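Side-chain contacts in protoporphyrinogen oxidase (Exiguobacterium sibiricum, PDB 3LOV), which probably oxidises coproporphyrinogen III to coproporphyrin III with molecular oxygen in heme b biosynthesis, using bound FAD: residues G38-G43 with G234-I239; A46-D51 with Q400-R405. All coordinates share one frame; numbering follows the deposited sequence.

Contact 1 of 2, residues G38-G43 with G234-I239; sequences GERLGG and GLESLI. With FAD (flavin-adenine dinucleotide), chain B.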
loop_
_atom_site.group_PDB
_atom_site.type_symbol
_atom_site.label_atom_id
_atom_site.label_comp_id
_atom_site.label_asym_id
_atom_site.label_seq_id
_atom_site.Cartn_x
_atom_site.Cartn_y
_atom_site.Cartn_z
ATOM N N GLY A 38 -19.784 7.071 3.534
ATOM C CA GLY A 38 -19.548 8.478 3.172
ATOM C C GLY A 38 -20.262 8.904 1.908
ATOM O O GLY A 38 -21.134 8.211 1.371
ATOM N N GLU A 39 -19.871 10.054 1.396
ATOM C CA GLU A 39 -20.532 10.639 0.222
ATOM C C GLU A 39 -20.100 10.079 -1.154
ATOM O O GLU A 39 -20.608 10.553 -2.163
ATOM C CB GLU A 39 -20.244 12.130 0.198
ATOM C CG GLU A 39 -18.846 12.469 -0.251
ATOM C CD GLU A 39 -17.843 12.414 0.851
ATOM O OE1 GLU A 39 -18.059 11.685 1.859
ATOM O OE2 GLU A 39 -16.823 13.108 0.692
ATOM N N ARG A 40 -19.127 9.152 -1.193
ATOM C CA ARG A 40 -18.492 8.714 -2.454
ATOM C C ARG A 40 -17.988 7.300 -2.325
ATOM O O ARG A 40 -17.759 6.830 -1.241
ATOM C CB ARG A 40 -17.304 9.614 -2.827
ATOM C CG ARG A 40 -16.097 9.513 -1.835
ATOM C CD ARG A 40 -14.985 10.492 -2.177
ATOM N NE ARG A 40 -14.255 10.101 -3.380
ATOM C CZ ARG A 40 -13.282 9.191 -3.441
ATOM N NH1 ARG A 40 -12.868 8.531 -2.371
ATOM N NH2 ARG A 40 -12.732 8.923 -4.614
ATOM N N LEU A 41 -17.855 6.618 -3.462
ATOM C CA LEU A 41 -17.192 5.323 -3.545
ATOM C C LEU A 41 -15.697 5.578 -3.735
ATOM O O LEU A 41 -15.306 6.689 -4.051
ATOM C CB LEU A 41 -17.726 4.533 -4.744
ATOM C CG LEU A 41 -19.195 4.144 -4.742
ATOM C CD1 LEU A 41 -19.581 3.502 -6.092
ATOM C CD2 LEU A 41 -19.457 3.241 -3.544
ATOM N N GLY A 42 -14.858 4.581 -3.485
ATOM C CA GLY A 42 -13.424 4.718 -3.757
ATOM C C GLY A 42 -12.489 4.540 -2.592
ATOM O O GLY A 42 -11.334 4.082 -2.760
ATOM N N GLY A 43 -12.977 4.873 -1.401
ATOM C CA GLY A 43 -12.178 4.710 -0.209
ATOM C C GLY A 43 -10.962 5.591 -0.343
ATOM O O GLY A 43 -11.062 6.777 -0.676
ATOM N N GLY A 234 -6.654 8.142 -14.647
ATOM C CA GLY A 234 -6.550 8.251 -13.181
ATOM C C GLY A 234 -7.153 7.038 -12.511
ATOM O O GLY A 234 -8.033 6.386 -13.088
ATOM N N LEU A 235 -6.681 6.717 -11.302
ATOM C CA LEU A 235 -7.119 5.484 -10.648
ATOM C C LEU A 235 -8.563 5.624 -10.232
ATOM O O LEU A 235 -9.289 4.633 -10.155
ATOM C CB LEU A 235 -6.217 5.089 -9.481
ATOM C CG LEU A 235 -4.888 4.392 -9.786
ATOM C CD1 LEU A 235 -4.252 4.003 -8.474
ATOM C CD2 LEU A 235 -5.054 3.182 -10.655
ATOM N N GLU A 236 -9.041 6.843 -10.033
ATOM C CA GLU A 236 -10.454 6.993 -9.696
ATOM C C GLU A 236 -11.378 6.530 -10.849
ATOM O O GLU A 236 -12.513 6.064 -10.608
ATOM C CB GLU A 236 -10.765 8.425 -9.251
ATOM C CG GLU A 236 -12.093 8.538 -8.474
ATOM C CD GLU A 236 -12.337 9.901 -7.784
ATOM O OE1 GLU A 236 -11.398 10.726 -7.628
ATOM O OE2 GLU A 236 -13.474 10.112 -7.343
ATOM N N SER A 237 -10.881 6.583 -12.090
ATOM C CA SER A 237 -11.678 6.102 -13.240
ATOM C C SER A 237 -11.946 4.601 -13.132
ATOM O O SER A 237 -12.993 4.139 -13.529
ATOM C CB SER A 237 -11.062 6.475 -14.580
ATOM O OG SER A 237 -9.889 5.772 -14.820
ATOM N N LEU A 238 -11.047 3.863 -12.489
ATOM C CA LEU A 238 -11.310 2.460 -12.197
ATOM C C LEU A 238 -12.515 2.317 -11.270
ATOM O O LEU A 238 -13.357 1.461 -11.497
ATOM C CB LEU A 238 -10.085 1.768 -11.608
ATOM C CG LEU A 238 -10.258 0.433 -10.873
ATOM C CD1 LEU A 238 -10.782 -0.651 -11.803
ATOM C CD2 LEU A 238 -8.929 0.045 -10.202
ATOM N N ILE A 239 -12.587 3.144 -10.222
ATOM C CA ILE A 239 -13.716 3.108 -9.268
ATOM C C ILE A 239 -15.060 3.377 -10.009
ATOM O O ILE A 239 -16.020 2.611 -9.881
ATOM C CB ILE A 239 -13.490 4.120 -8.112
ATOM C CG1 ILE A 239 -12.179 3.805 -7.353
ATOM C CG2 ILE A 239 -14.638 4.171 -7.209
ATOM C CD1 ILE A 239 -12.019 2.359 -6.842
HETATM P PA FAD B . -10.614 1.673 1.959
HETATM O O1A FAD B . -10.113 2.283 0.694
HETATM O O2A FAD B . -10.165 2.242 3.252
HETATM O O5B FAD B . -12.205 1.687 1.923
HETATM C C5B FAD B . -12.994 1.473 3.065
HETATM C C4B FAD B . -14.410 1.969 2.749
HETATM O O4B FAD B . -15.319 1.596 3.788
HETATM C C3B FAD B . -14.431 3.476 2.594
HETATM O O3B FAD B . -15.152 3.876 1.442
HETATM C C2B FAD B . -15.100 3.894 3.890
HETATM O O2B FAD B . -15.833 5.062 3.773
HETATM C C1B FAD B . -16.034 2.737 4.172
HETATM N N9A FAD B . -16.461 2.590 5.572
HETATM C C8A FAD B . -15.808 2.830 6.761
HETATM N N7A FAD B . -16.625 2.539 7.805
HETATM C C5A FAD B . -17.816 2.112 7.286
HETATM C C6A FAD B . -19.013 1.663 7.848
HETATM N N6A FAD B . -19.158 1.553 9.166
HETATM N N1A FAD B . -20.063 1.293 7.023
HETATM C C2A FAD B . -19.921 1.324 5.657
HETATM N N3A FAD B . -18.727 1.743 5.101
HETATM C C4A FAD B . -17.715 2.145 5.897
HETATM N N1 FAD B . -1.669 0.378 -2.738
HETATM C C2 FAD B . -1.093 0.163 -3.960
HETATM O O2 FAD B . -1.286 -0.897 -4.570
HETATM N N3 FAD B . -0.273 1.121 -4.501
HETATM C C4 FAD B . 0.006 2.273 -3.860
HETATM O O4 FAD B . 0.716 3.093 -4.412
HETATM C C4X FAD B . -0.531 2.504 -2.611
HETATM N N5 FAD B . -0.286 3.707 -1.967
HETATM C C5X FAD B . -0.864 3.921 -0.713
HETATM C C6 FAD B . -0.601 5.110 -0.025
HETATM C C7 FAD B . -1.173 5.338 1.238
HETATM C C7M FAD B . -0.895 6.620 1.967
HETATM C C8 FAD B . -2.045 4.390 1.805
HETATM C C8M FAD B . -2.675 4.588 3.172
HETATM C C9 FAD B . -2.326 3.210 1.123
HETATM C C9A FAD B . -1.738 2.957 -0.137
HETATM N N10 FAD B . -2.017 1.769 -0.825
HETATM C C10 FAD B . -1.399 1.548 -2.063
HETATM C "C1'" FAD B . -2.913 0.683 -0.279
HETATM C "C2'" FAD B . -4.332 0.869 -0.871
HETATM O "O2'" FAD B . -4.830 2.081 -0.442
HETATM C "C3'" FAD B . -5.312 -0.237 -0.455
HETATM O "O3'" FAD B . -4.934 -1.388 -1.199
HETATM C "C4'" FAD B . -6.806 0.032 -0.765
HETATM O "O4'" FAD B . -7.183 1.391 -0.881
HETATM C "C5'" FAD B . -7.707 -0.528 0.319
HETATM O "O5'" FAD B . -9.046 -0.392 -0.086
HETATM P P FAD B . -10.186 -0.961 0.846
HETATM O O1P FAD B . -9.801 -2.262 1.501
HETATM O O2P FAD B . -11.550 -0.942 0.197
HETATM O O3P FAD B . -10.247 0.114 2.077
HETATM O O HOH W 1 -15.013 11.617 -5.470
HETATM O O HOH W 2 -15.067 7.500 -6.918
#
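Gly-42 and Ile-239 bring the two backbones together, their CA atoms 5.7 Å apart, where the loop that follows strand 31-35 of the Rossmann-type FAD-binding fold passes the first turn of helix 235-245. The loop is extended at Arg-40 and Leu-41 and turns at Gly-42, whose positive phi (121°) suits glycine. CG2 of Ile-239 lies against the CA of Gly-42 at 3.7 Å, and the same methyl meets CB of Leu-41; both Leu-41 and Ile-239 also rest on Leu-17 of helix 14-26, which extends this apolar patch. Above it, Arg-40 and Glu-236 reach for each other from opposite directions. The arginine chain bends about its CG-CD bond (chi3 -72°), which swings the guanidinium back over the loop, and NH2 donates to Glu-236 OE2 in a salt bridge of 3.1 Å that is nearly straight at hydrogen, 169°. The acceptor lies in the guanidinium plane, but the donor stands above the carboxylate, the two planes being almost perpendicular. NH2 also bonds to Val-45 O, while NH1 makes a weak bond to Gly-43 O, so the loop itself helps to hold the guanidinium. OE2 further accepts from water 1, which takes the hydrogen of Arg-40 NE, whereas OE1 turns to Thr-47 N. A glutamine in place of Glu-236 would take away the charge facing Arg-40 and would probably weaken the tie between loop and helix, leaving the guanidinium more dependent on its carbonyl partners. Gly-43 continues into the FAD pocket, its CA 3.3 Å from the diphosphate oxygen O1A. Beside the salt bridge, water 2 donates to both Glu-236 OE2 and Leu-41 O, the latter at 3.0 Å.

Contact 2 of 2, residues A46-D51 with Q400-R405; sequences ATYRED and QVIISR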
loop_
_atom_site.group_PDB
_atom_site.type_symbol
_atom_site.label_atom_id
_atom_site.label_comp_id
_atom_site.label_asym_id
_atom_site.label_seq_id
_atom_site.Cartn_x
_atom_site.Cartn_y
_atom_site.Cartn_z
ATOM N N ALA A 46 -8.552 8.209 -4.841
ATOM C CA ALA A 46 -9.176 9.453 -5.284
ATOM C C ALA A 46 -8.196 10.159 -6.244
ATOM O O ALA A 46 -6.986 10.112 -6.020
ATOM C CB ALA A 46 -9.475 10.333 -4.071
ATOM N N THR A 47 -8.687 10.786 -7.323
ATOM C CA THR A 47 -7.790 11.427 -8.290
ATOM C C THR A 47 -8.236 12.855 -8.551
ATOM O O THR A 47 -9.392 13.102 -8.907
ATOM C CB THR A 47 -7.746 10.674 -9.627
ATOM O OG1 THR A 47 -7.615 9.269 -9.402
ATOM C CG2 THR A 47 -6.591 11.186 -10.516
ATOM N N TYR A 48 -7.322 13.795 -8.355
ATOM C CA TYR A 48 -7.572 15.191 -8.726
ATOM C C TYR A 48 -7.484 15.356 -10.257
ATOM O O TYR A 48 -6.425 15.100 -10.861
ATOM C CB TYR A 48 -6.558 16.107 -8.053
ATOM C CG TYR A 48 -6.777 17.600 -8.301
ATOM C CD1 TYR A 48 -7.757 18.314 -7.609
ATOM C CD2 TYR A 48 -5.986 18.289 -9.207
ATOM C CE1 TYR A 48 -7.950 19.663 -7.832
ATOM C CE2 TYR A 48 -6.174 19.643 -9.444
ATOM C CZ TYR A 48 -7.149 20.318 -8.751
ATOM O OH TYR A 48 -7.318 21.650 -8.979
ATOM N N ARG A 49 -8.595 15.780 -10.867
ATOM C CA ARG A 49 -8.730 15.849 -12.324
ATOM C C ARG A 49 -9.369 17.174 -12.746
ATOM O O ARG A 49 -10.491 17.201 -13.171
ATOM C CB ARG A 49 -9.577 14.682 -12.811
ATOM C CG ARG A 49 -8.871 13.326 -12.736
ATOM C CD ARG A 49 -9.834 12.155 -13.025
ATOM N NE ARG A 49 -10.811 11.986 -11.961
ATOM C CZ ARG A 49 -11.874 11.176 -11.999
ATOM N NH1 ARG A 49 -12.151 10.437 -13.059
ATOM N NH2 ARG A 49 -12.675 11.106 -10.942
ATOM N N GLU A 50 -8.672 18.280 -12.560
ATOM C CA GLU A 50 -9.167 19.581 -13.013
ATOM C C GLU A 50 -7.996 20.201 -13.706
ATOM O O GLU A 50 -6.861 19.798 -13.463
ATOM C CB GLU A 50 -9.579 20.487 -11.857
ATOM C CG GLU A 50 -10.520 19.880 -10.830
ATOM C CD GLU A 50 -11.942 19.772 -11.310
ATOM O OE1 GLU A 50 -12.299 20.413 -12.335
ATOM O OE2 GLU A 50 -12.703 19.029 -10.654
ATOM N N ASP A 51 -8.279 21.161 -14.583
ATOM C CA ASP A 51 -7.262 21.918 -15.332
ATOM C C ASP A 51 -6.266 21.092 -16.101
ATOM O O ASP A 51 -5.107 21.463 -16.179
ATOM C CB ASP A 51 -6.530 22.855 -14.376
ATOM C CG ASP A 51 -7.493 23.713 -13.578
ATOM O OD1 ASP A 51 -8.680 23.784 -13.961
ATOM O OD2 ASP A 51 -7.077 24.303 -12.571
ATOM N N GLN A 400 -0.289 25.880 -6.636
ATOM C CA GLN A 400 -1.455 25.254 -6.019
ATOM C C GLN A 400 -0.970 24.103 -5.147
ATOM O O GLN A 400 0.035 23.472 -5.491
ATOM C CB GLN A 400 -2.407 24.737 -7.089
ATOM C CG GLN A 400 -3.788 24.387 -6.528
ATOM C CD GLN A 400 -4.633 23.615 -7.496
ATOM O OE1 GLN A 400 -4.288 23.464 -8.666
ATOM N NE2 GLN A 400 -5.761 23.121 -7.015
ATOM N N VAL A 401 -1.671 23.857 -4.036
ATOM C CA VAL A 401 -1.359 22.759 -3.143
ATOM C C VAL A 401 -2.605 21.896 -2.941
ATOM O O VAL A 401 -3.677 22.412 -2.766
ATOM C CB VAL A 401 -0.750 23.283 -1.815
ATOM C CG1 VAL A 401 -0.305 22.154 -0.929
ATOM C CG2 VAL A 401 0.435 24.167 -2.125
ATOM N N ILE A 402 -2.450 20.572 -3.018
ATOM C CA ILE A 402 -3.556 19.620 -2.830
ATOM C C ILE A 402 -3.130 18.707 -1.689
ATOM O O ILE A 402 -2.114 17.977 -1.790
ATOM C CB ILE A 402 -3.837 18.778 -4.131
ATOM C CG1 ILE A 402 -4.142 19.694 -5.342
ATOM C CG2 ILE A 402 -5.003 17.718 -3.896
ATOM C CD1 ILE A 402 -3.732 19.090 -6.794
ATOM N N ILE A 403 -3.884 18.776 -0.588
ATOM C CA ILE A 403 -3.620 18.023 0.629
ATOM C C ILE A 403 -4.664 16.905 0.798
ATOM O O ILE A 403 -5.848 17.148 0.680
ATOM C CB ILE A 403 -3.668 18.951 1.879
ATOM C CG1 ILE A 403 -2.455 19.894 1.916
ATOM C CG2 ILE A 403 -3.689 18.147 3.151
ATOM C CD1 ILE A 403 -2.589 20.999 2.993
ATOM N N SER A 404 -4.217 15.686 1.037
ATOM C CA SER A 404 -5.118 14.562 1.281
ATOM C C SER A 404 -4.629 13.812 2.499
ATOM O O SER A 404 -3.437 13.803 2.785
ATOM C CB SER A 404 -5.143 13.633 0.083
ATOM O OG SER A 404 -5.408 14.388 -1.085
ATOM N N ARG A 405 -5.556 13.222 3.239
ATOM C CA ARG A 405 -5.245 12.604 4.536
ATOM C C ARG A 405 -5.862 11.222 4.557
ATOM O O ARG A 405 -7.058 11.081 4.337
ATOM C CB ARG A 405 -5.801 13.428 5.718
ATOM C CG ARG A 405 -5.047 14.740 6.003
ATOM C CD ARG A 405 -5.702 15.540 7.133
ATOM N NE ARG A 405 -4.944 16.742 7.476
ATOM C CZ ARG A 405 -5.048 17.909 6.858
ATOM N NH1 ARG A 405 -5.893 18.059 5.844
ATOM N NH2 ARG A 405 -4.315 18.945 7.274
HETATM O O HOH W 3 -5.855 22.747 -10.725
#
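The Tyr-48 ring has the CD1 methyl of Ile-402 over one face and, farther off and toward the rim, the backbone N of Glu-50 on the other, with water 3 in its plane at the hydroxyl edge. The methyl makes a CH-pi contact, 3.7 Å from the ring centroid and 22° off the normal; it is displaced toward CD2, which it approaches to 3.4 Å. With CG anti to the backbone N (chi1 -176°), the tyrosine ring projects from its strand toward 400-405, and its hydroxyl meets Gln-400, which arrives from the opposite direction. The amide stands steeply to the ring, and NE2 donates in its own plane to Tyr-48 OH at 2.9 Å and 170°. The contact joins two sheets: 47-48 pairs with 55-56 in a small antiparallel hairpin, whereas 400-411 is an outermost strand of the mixed sheet, bonded through its backbone to strand 307-318. Gln-400 and Ile-402, two residues apart, lie on the same side of that strand and both face the hairpin. Arg-57, just beyond the hairpin, touches both Tyr-48 and Ile-402 and bonds to Ser-404 OG. The hydroxyl of Tyr-48 donates to water 3, so it acts as donor to the water and acceptor from the amide. Water 3 in turn donates to Gln-400 OE1 and, at 2.7 Å, to Asp-51 OD2.

From the N terminus, the chain runs through strand 31-35 into 38-43 and, two residues on, into 46-51. It returns first at 234-239, where contact 1 closes a loop of 190 residues, and much later at 400-405, where contact 2 closes one of 348. The segments alternate, so the two loops cross, and neither encloses the other. Contact 1 ties the loop 38-43 beside the FAD diphosphate to helix 235-245; contact 2 ties the following hairpin to the edge of the mixed sheet. Their centres lie 13 Å apart, and Glu-236 bridges them, OE1 reaching Thr-47 N at 2.7 Å and, more weakly, the guanidinium of Arg-49.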